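Local coordinates for calreticulin, putative,Calreticulin, putative (Trypanosoma cruzi, PDB 5HCF), which probably serves as a lectin-like chaperone whose globular domain binds carbohydrate and peptide, at residues Q171-E183 against P191-K203. Residues are numbered along the deposited sequence; the frame is centred on the assembly and turned at random.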
ATOM      1  N   GLN A 171     -14.680  10.032   5.924  1.00 40.02           N
ATOM      2  CA  GLN A 171     -14.083  11.348   5.743  1.00 38.92           C
ATOM      3  C   GLN A 171     -12.694  11.396   6.372  1.00 37.90           C
ATOM      4  O   GLN A 171     -12.506  10.920   7.494  1.00 38.51           O
ATOM      5  CB  GLN A 171     -14.972  12.429   6.369  1.00 39.82           C
ATOM      6  CG  GLN A 171     -16.449  12.384   5.968  1.00 43.64           C
ATOM      7  CD  GLN A 171     -16.677  12.223   4.478  1.00 47.30           C
ATOM      8  OE1 GLN A 171     -16.141  12.978   3.668  1.00 49.83           O
ATOM      9  NE2 GLN A 171     -17.494  11.241   4.109  1.00 48.10           N
ATOM     10  N   LEU A 172     -11.728  11.977   5.661  1.00 37.72           N
ATOM     11  CA  LEU A 172     -10.357  12.090   6.167  1.00 37.42           C
ATOM     12  C   LEU A 172     -10.297  12.797   7.514  1.00 37.91           C
ATOM     13  O   LEU A 172      -9.578  12.376   8.419  1.00 38.76           O
ATOM     14  CB  LEU A 172      -9.473  12.843   5.174  1.00 36.62           C
ATOM     15  CG  LEU A 172      -9.125  12.150   3.861  1.00 37.90           C
ATOM     16  CD1 LEU A 172      -8.400  13.124   2.950  1.00 39.47           C
ATOM     17  CD2 LEU A 172      -8.268  10.925   4.124  1.00 36.11           C
ATOM     18  N   GLU A 173     -11.069  13.869   7.634  1.00 38.30           N
ATOM     19  CA  GLU A 173     -11.090  14.686   8.839  1.00 39.47           C
ATOM     20  C   GLU A 173     -11.609  13.912  10.051  1.00 38.55           C
ATOM     21  O   GLU A 173     -11.196  14.164  11.186  1.00 37.53           O
ATOM     22  CB  GLU A 173     -11.946  15.934   8.599  1.00 41.03           C
ATOM     23  CG  GLU A 173     -11.918  16.945   9.722  1.00 43.58           C
ATOM     24  CD  GLU A 173     -12.772  18.159   9.417  1.00 47.79           C
ATOM     25  OE1 GLU A 173     -13.315  18.761  10.369  1.00 49.72           O
ATOM     26  OE2 GLU A 173     -12.905  18.506   8.224  1.00 49.17           O
ATOM     27  N   GLU A 174     -12.514  12.971   9.802  1.00 38.38           N
ATOM     28  CA  GLU A 174     -13.156  12.216  10.871  1.00 40.03           C
ATOM     29  C   GLU A 174     -12.426  10.913  11.234  1.00 41.86           C
ATOM     30  O   GLU A 174     -12.399  10.519  12.399  1.00 44.75           O
ATOM     31  CB  GLU A 174     -14.608  11.922  10.478  1.00 41.98           C
ATOM     32  CG  GLU A 174     -15.458  13.186  10.250  1.00 42.72           C
ATOM     33  CD  GLU A 174     -16.882  12.882   9.797  1.00 44.43           C
ATOM     34  OE1 GLU A 174     -17.127  11.775   9.273  1.00 48.95           O
ATOM     35  OE2 GLU A 174     -17.761  13.747   9.963  1.00 42.71           O
ATOM     36  N   ASP A 175     -11.829  10.247  10.249  1.00 40.05           N
ATOM     37  CA  ASP A 175     -11.201   8.943  10.496  1.00 38.46           C
ATOM     38  C   ASP A 175      -9.686   9.009  10.716  1.00 37.95           C
ATOM     39  O   ASP A 175      -9.040   7.975  10.898  1.00 38.80           O
ATOM     40  CB  ASP A 175     -11.502   7.984   9.344  1.00 36.38           C
ATOM     41  CG  ASP A 175     -12.984   7.772   9.139  1.00 36.16           C
ATOM     42  OD1 ASP A 175     -13.768   8.164  10.023  1.00 36.16           O
ATOM     43  OD2 ASP A 175     -13.368   7.217   8.093  1.00 38.87           O
ATOM     44  N   TRP A 176      -9.127  10.219  10.671  1.00 33.94           N
ATOM     45  CA  TRP A 176      -7.755  10.474  11.112  1.00 30.62           C
ATOM     46  C   TRP A 176      -7.768  11.631  12.103  1.00 31.83           C
ATOM     47  O   TRP A 176      -8.740  12.377  12.165  1.00 34.28           O
ATOM     48  CB  TRP A 176      -6.837  10.822   9.935  1.00 28.35           C
ATOM     49  CG  TRP A 176      -6.393   9.669   9.099  1.00 25.27           C
ATOM     50  CD1 TRP A 176      -5.185   9.040   9.154  1.00 25.25           C
ATOM     51  CD2 TRP A 176      -7.134   9.024   8.055  1.00 24.91           C
ATOM     52  NE1 TRP A 176      -5.131   8.033   8.222  1.00 24.79           N
ATOM     53  CE2 TRP A 176      -6.316   8.003   7.534  1.00 25.99           C
ATOM     54  CE3 TRP A 176      -8.410   9.204   7.518  1.00 26.07           C
ATOM     55  CZ2 TRP A 176      -6.733   7.166   6.501  1.00 26.77           C
ATOM     56  CZ3 TRP A 176      -8.822   8.370   6.488  1.00 26.39           C
ATOM     57  CH2 TRP A 176      -7.986   7.365   5.994  1.00 25.86           C
ATOM     58  N   SER A 177      -6.687  11.793  12.860  1.00 32.12           N
ATOM     59  CA  SER A 177      -6.517  12.984  13.693  1.00 33.22           C
ATOM     60  C   SER A 177      -5.647  13.997  12.960  1.00 33.05           C
ATOM     61  O   SER A 177      -4.438  14.073  13.182  1.00 31.60           O
ATOM     62  CB  SER A 177      -5.901  12.639  15.051  1.00 34.10           C
ATOM     63  OG  SER A 177      -6.685  11.678  15.733  1.00 37.10           O
ATOM     64  N   LEU A 178      -6.274  14.764  12.073  1.00 34.20           N
ATOM     65  CA  LEU A 178      -5.557  15.724  11.246  1.00 33.42           C
ATOM     66  C   LEU A 178      -5.720  17.140  11.757  1.00 34.64           C
ATOM     67  O   LEU A 178      -4.747  17.889  11.840  1.00 37.52           O
ATOM     68  CB  LEU A 178      -6.031  15.642   9.794  1.00 30.70           C
ATOM     69  CG  LEU A 178      -5.922  14.260   9.155  1.00 29.85           C
ATOM     70  CD1 LEU A 178      -6.485  14.248   7.736  1.00 28.66           C
ATOM     71  CD2 LEU A 178      -4.469  13.803   9.175  1.00 28.52           C
ATOM     72  N   LEU A 179      -6.948  17.505  12.108  1.00 33.20           N
ATOM     73  CA  LEU A 179      -7.245  18.885  12.473  1.00 31.22           C
ATOM     74  C   LEU A 179      -7.556  19.038  13.958  1.00 34.59           C
ATOM     75  O   LEU A 179      -7.720  18.048  14.679  1.00 36.68           O
ATOM     76  CB  LEU A 179      -8.410  19.405  11.632  1.00 26.77           C
ATOM     77  CG  LEU A 179      -8.193  19.389  10.116  1.00 25.23           C
ATOM     78  CD1 LEU A 179      -9.438  19.853   9.392  1.00 26.28           C
ATOM     79  CD2 LEU A 179      -6.994  20.246   9.719  1.00 24.66           C
ATOM     80  N   LEU A 180      -7.617  20.290  14.403  1.00 34.24           N
ATOM     81  CA  LEU A 180      -7.989  20.616  15.773  1.00 35.00           C
ATOM     82  C   LEU A 180      -9.455  20.275  16.019  1.00 37.28           C
ATOM     83  O   LEU A 180     -10.205  20.042  15.075  1.00 40.89           O
ATOM     84  CB  LEU A 180      -7.739  22.099  16.052  1.00 34.31           C
ATOM     85  CG  LEU A 180      -6.285  22.581  16.028  1.00 32.77           C
ATOM     86  CD1 LEU A 180      -6.217  24.098  16.177  1.00 31.59           C
ATOM     87  CD2 LEU A 180      -5.471  21.898  17.115  1.00 30.96           C
ATOM     88  N   PRO A 181      -9.872  20.256  17.293  1.00 36.42           N
ATOM     89  CA  PRO A 181     -11.281  20.012  17.619  1.00 37.31           C
ATOM     90  C   PRO A 181     -12.159  21.192  17.218  1.00 39.82           C
ATOM     91  O   PRO A 181     -11.760  22.344  17.400  1.00 42.04           O
ATOM     92  CB  PRO A 181     -11.273  19.836  19.145  1.00 37.37           C
ATOM     93  CG  PRO A 181      -9.835  19.631  19.521  1.00 36.79           C
ATOM     94  CD  PRO A 181      -9.037  20.374  18.497  1.00 36.26           C
ATOM     95  N   ARG A 182     -13.341  20.906  16.680  1.00 39.17           N
ATOM     96  CA  ARG A 182     -14.252  21.957  16.253  1.00 37.35           C
ATOM     97  C   ARG A 182     -14.919  22.614  17.456  1.00 42.54           C
ATOM     98  O   ARG A 182     -15.243  23.805  17.423  1.00 47.41           O
ATOM     99  CB  ARG A 182     -15.301  21.402  15.289  1.00 33.52           C
ATOM    100  CG  ARG A 182     -14.759  21.168  13.889  1.00 32.04           C
ATOM    101  CD  ARG A 182     -15.830  20.668  12.940  1.00 33.34           C
ATOM    102  NE  ARG A 182     -15.282  20.395  11.616  1.00 35.37           N
ATOM    103  CZ  ARG A 182     -15.155  21.299  10.650  1.00 39.56           C
ATOM    104  NH1 ARG A 182     -15.557  22.551  10.844  1.00 42.88           N
ATOM    105  NH2 ARG A 182     -14.637  20.948   9.480  1.00 37.66           N
ATOM    106  N   GLU A 183     -15.123  21.833  18.513  1.00 40.76           N
ATOM    107  CA  GLU A 183     -15.677  22.347  19.761  1.00 40.04           C
ATOM    108  C   GLU A 183     -14.563  22.505  20.785  1.00 39.30           C
ATOM    109  O   GLU A 183     -13.609  21.735  20.781  1.00 40.50           O
ATOM    110  CB  GLU A 183     -16.759  21.413  20.302  1.00 41.42           C
ATOM    111  CG  GLU A 183     -18.078  21.488  19.562  1.00 45.12           C
ATOM    112  CD  GLU A 183     -19.108  20.511  20.110  1.00 51.23           C
ATOM    113  OE1 GLU A 183     -18.846  19.287  20.095  1.00 51.29           O
ATOM    114  OE2 GLU A 183     -20.178  20.973  20.563  1.00 54.98           O
ATOM    115  N   PRO A 191     -18.060  26.648  19.872  1.00 43.37           N
ATOM    116  CA  PRO A 191     -17.059  26.487  18.815  1.00 42.27           C
ATOM    117  C   PRO A 191     -15.648  26.802  19.298  1.00 42.27           C
ATOM    118  O   PRO A 191     -15.466  27.652  20.173  1.00 42.09           O
ATOM    119  CB  PRO A 191     -17.506  27.498  17.758  1.00 42.48           C
ATOM    120  CG  PRO A 191     -18.207  28.549  18.543  1.00 43.77           C
ATOM    121  CD  PRO A 191     -18.943  27.798  19.616  1.00 44.33           C
ATOM    122  N   ASN A 192     -14.668  26.104  18.733  1.00 41.99           N
ATOM    123  CA  ASN A 192     -13.269  26.387  19.009  1.00 42.73           C
ATOM    124  C   ASN A 192     -12.711  27.347  17.964  1.00 43.64           C
ATOM    125  O   ASN A 192     -12.418  26.942  16.838  1.00 43.68           O
ATOM    126  CB  ASN A 192     -12.452  25.093  19.040  1.00 40.99           C
ATOM    127  CG  ASN A 192     -10.977  25.341  19.291  1.00 41.02           C
ATOM    128  OD1 ASN A 192     -10.575  26.430  19.710  1.00 42.15           O
ATOM    129  ND2 ASN A 192     -10.159  24.326  19.039  1.00 39.75           N
ATOM    130  N   PRO A 193     -12.546  28.623  18.342  1.00 44.23           N
ATOM    131  CA  PRO A 193     -12.126  29.650  17.383  1.00 42.89           C
ATOM    132  C   PRO A 193     -10.740  29.381  16.825  1.00 42.50           C
ATOM    133  O   PRO A 193     -10.414  29.897  15.760  1.00 44.49           O
ATOM    134  CB  PRO A 193     -12.133  30.951  18.204  1.00 42.45           C
ATOM    135  CG  PRO A 193     -12.708  30.614  19.533  1.00 44.05           C
ATOM    136  CD  PRO A 193     -12.633  29.136  19.719  1.00 45.24           C
ATOM    137  N   ASP A 194      -9.946  28.575  17.525  1.00 40.84           N
ATOM    138  CA  ASP A 194      -8.616  28.220  17.039  1.00 38.01           C
ATOM    139  C   ASP A 194      -8.679  27.178  15.932  1.00 36.61           C
ATOM    140  O   ASP A 194      -7.687  26.942  15.241  1.00 36.64           O
ATOM    141  CB  ASP A 194      -7.734  27.710  18.183  1.00 38.30           C
ATOM    142  CG  ASP A 194      -7.389  28.797  19.186  1.00 45.19           C
ATOM    143  OD1 ASP A 194      -7.526  29.992  18.850  1.00 46.57           O
ATOM    144  OD2 ASP A 194      -6.958  28.455  20.307  1.00 49.95           O
ATOM    145  N   PHE A 195      -9.842  26.557  15.759  1.00 36.06           N
ATOM    146  CA  PHE A 195      -9.998  25.552  14.716  1.00 36.57           C
ATOM    147  C   PHE A 195      -9.676  26.135  13.356  1.00 34.23           C
ATOM    148  O   PHE A 195     -10.144  27.219  13.007  1.00 35.27           O
ATOM    149  CB  PHE A 195     -11.411  24.976  14.694  1.00 38.39           C
ATOM    150  CG  PHE A 195     -11.647  24.015  13.560  1.00 39.10           C
ATOM    151  CD1 PHE A 195     -11.154  22.719  13.617  1.00 40.24           C
ATOM    152  CD2 PHE A 195     -12.354  24.408  12.433  1.00 38.30           C
ATOM    153  CE1 PHE A 195     -11.365  21.833  12.576  1.00 39.45           C
ATOM    154  CE2 PHE A 195     -12.572  23.529  11.390  1.00 38.24           C
ATOM    155  CZ  PHE A 195     -12.075  22.240  11.460  1.00 39.26           C
ATOM    156  N   VAL A 196      -8.891  25.396  12.583  1.00 43.58           N
ATOM    157  CA  VAL A 196      -8.531  25.812  11.242  1.00 43.73           C
ATOM    158  C   VAL A 196      -9.038  24.809  10.223  1.00 43.49           C
ATOM    159  O   VAL A 196      -8.832  23.605  10.357  1.00 45.40           O
ATOM    160  CB  VAL A 196      -7.015  25.966  11.087  1.00 44.72           C
ATOM    161  CG1 VAL A 196      -6.668  26.300   9.651  1.00 45.49           C
ATOM    162  CG2 VAL A 196      -6.500  27.033  12.035  1.00 46.93           C
ATOM    163  N   GLU A 197      -9.706  25.322   9.202  1.00 43.94           N
ATOM    164  CA  GLU A 197     -10.293  24.491   8.167  1.00 44.80           C
ATOM    165  C   GLU A 197      -9.231  24.139   7.131  1.00 46.04           C
ATOM    166  O   GLU A 197      -8.400  24.977   6.774  1.00 51.20           O
ATOM    167  CB  GLU A 197     -11.471  25.222   7.515  1.00 46.69           C
ATOM    168  CG  GLU A 197     -12.461  24.334   6.799  1.00 47.75           C
ATOM    169  CD  GLU A 197     -13.424  23.654   7.753  1.00 50.75           C
ATOM    170  OE1 GLU A 197     -14.254  24.357   8.373  1.00 50.04           O
ATOM    171  OE2 GLU A 197     -13.355  22.411   7.873  1.00 53.20           O
ATOM    172  N   ASP A 198      -9.236  22.899   6.657  1.00 41.22           N
ATOM    173  CA  ASP A 198      -8.354  22.539   5.560  1.00 40.22           C
ATOM    174  C   ASP A 198      -9.119  21.785   4.475  1.00 38.90           C
ATOM    175  O   ASP A 198      -9.531  20.644   4.664  1.00 38.37           O
ATOM    176  CB  ASP A 198      -7.177  21.704   6.055  1.00 39.70           C
ATOM    177  CG  ASP A 198      -6.081  21.573   5.010  1.00 40.38           C
ATOM    178  OD1 ASP A 198      -6.325  21.937   3.838  1.00 39.55           O
ATOM    179  OD2 ASP A 198      -4.975  21.111   5.358  1.00 40.67           O
ATOM    180  N   SER A 199      -9.300  22.431   3.332  1.00 38.83           N
ATOM    181  CA  SER A 199      -9.996  21.807   2.220  1.00 38.31           C
ATOM    182  C   SER A 199      -9.046  20.959   1.384  1.00 38.97           C
ATOM    183  O   SER A 199      -9.470  20.302   0.437  1.00 40.14           O
ATOM    184  CB  SER A 199     -10.655  22.869   1.342  1.00 38.62           C
ATOM    185  OG  SER A 199      -9.678  23.704   0.745  1.00 38.69           O
ATOM    186  N   GLU A 200      -7.764  20.964   1.746  1.00 39.25           N
ATOM    187  CA  GLU A 200      -6.751  20.238   0.984  1.00 39.26           C
ATOM    188  C   GLU A 200      -6.074  19.130   1.792  1.00 38.82           C
ATOM    189  O   GLU A 200      -4.896  18.843   1.589  1.00 39.99           O
ATOM    190  CB  GLU A 200      -5.682  21.206   0.454  1.00 40.34           C
ATOM    191  CG  GLU A 200      -6.214  22.305  -0.456  1.00 42.52           C
ATOM    192  CD  GLU A 200      -5.108  23.167  -1.052  1.00 44.74           C
ATOM    193  OE1 GLU A 200      -4.107  23.430  -0.347  1.00 46.62           O
ATOM    194  OE2 GLU A 200      -5.241  23.576  -2.228  1.00 43.12           O
ATOM    195  N   LEU A 201      -6.818  18.513   2.704  1.00 37.60           N
ATOM    196  CA  LEU A 201      -6.322  17.343   3.420  1.00 33.52           C
ATOM    197  C   LEU A 201      -5.884  16.264   2.444  1.00 31.95           C
ATOM    198  O   LEU A 201      -4.831  15.649   2.603  1.00 28.37           O
ATOM    199  CB  LEU A 201      -7.392  16.787   4.361  1.00 32.29           C
ATOM    200  CG  LEU A 201      -7.793  17.650   5.557  1.00 35.05           C
ATOM    201  CD1 LEU A 201      -8.908  16.976   6.341  1.00 34.53           C
ATOM    202  CD2 LEU A 201      -6.588  17.939   6.453  1.00 35.14           C
ATOM    203  N   HIS A 202      -6.712  16.039   1.430  0.88 34.36           N
ATOM    204  CA  HIS A 202      -6.460  15.007   0.426  0.88 35.86           C
ATOM    205  C   HIS A 202      -5.196  15.260  -0.389  0.88 38.31           C
ATOM    206  O   HIS A 202      -4.574  14.322  -0.883  0.88 38.17           O
ATOM    207  CB  HIS A 202      -7.652  14.907  -0.525  0.88 36.27           C
ATOM    208  CG  HIS A 202      -7.647  15.949  -1.598  0.88 37.93           C
ATOM    209  ND1 HIS A 202      -7.042  15.756  -2.821  0.88 38.27           N
ATOM    210  CD2 HIS A 202      -8.149  17.208  -1.624  0.88 38.80           C
ATOM    211  CE1 HIS A 202      -7.186  16.841  -3.559  0.88 39.17           C
ATOM    212  NE2 HIS A 202      -7.854  17.736  -2.855  0.88 39.93           N
ATOM    213  N   LYS A 203      -4.822  16.529  -0.522  1.00 40.72           N
ATOM    214  CA  LYS A 203      -3.742  16.921  -1.422  1.00 41.03           C
ATOM    215  C   LYS A 203      -2.352  16.618  -0.894  1.00 38.20           C
ATOM    216  O   LYS A 203      -2.044  16.851   0.272  1.00 35.94           O
ATOM    217  CB  LYS A 203      -3.861  18.414  -1.736  1.00 43.97           C
ATOM    218  CG  LYS A 203      -2.975  18.911  -2.861  1.00 45.43           C
ATOM    219  CD  LYS A 203      -3.056  20.430  -2.942  1.00 46.53           C
ATOM    220  CE  LYS A 203      -2.242  21.086  -1.825  1.00 46.90           C
ATOM    221  NZ  LYS A 203      -0.799  21.290  -2.112  1.00 47.06           N
TER
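R182 and E197 form a salt bridge, with NH2 of R182 2.5 Å from OE2 of E197. That oxygen uses its syn lone pair, and it lies 23° out of the guanidinium plane. A weak bond from NH1 of R182 to OE1 of E197 runs beside it. The E197 chain bends at chi2 (79°), which turns its carboxylate back to the arginine. R182 also grips E173 of its own segment side-on, with NE and NH2 both donating to OE1. OE2 of E173 and OE2 of E197 are 3.9 Å apart, and the arginine they share probably offsets their repulsion.

N of N192 donates to O of R182 at 2.7 Å, beside a single beta bridge between E183 and P191. The N192 side chain adds a bond from ND2 to O of P181 at 3.0 Å. Its OD1 accepts from N of D194 in an Asx turn, at the start of the type I turn from N192 to F195. N192 is buried, and both ends of its amide are used.

The two segments are the arms of a long excursion between strands 165-171 and 208-217. It projects from the legume-lectin-like beta-sandwich of the globular domain. In calreticulins the P-domain arm emerges here; in this globular-domain construct a short link probably replaces it.

CG of R182 sits over one face of the F195 ring, 3.8 Å from its centroid, a CH-pi contact. CZ of F195 in turn covers one guanidinium face, the two planes 45° apart. O of L180 faces the ring edge. Toward the base, L201 packs its CD1 on CD1 of L178 at 3.9 Å and its CD2 on CD2 of L179. Y126 of strand 117-126 touches all three leucines, and its hydroxyl bonds OD2 of D198. CD1 of L172 reaches the backbone of H202.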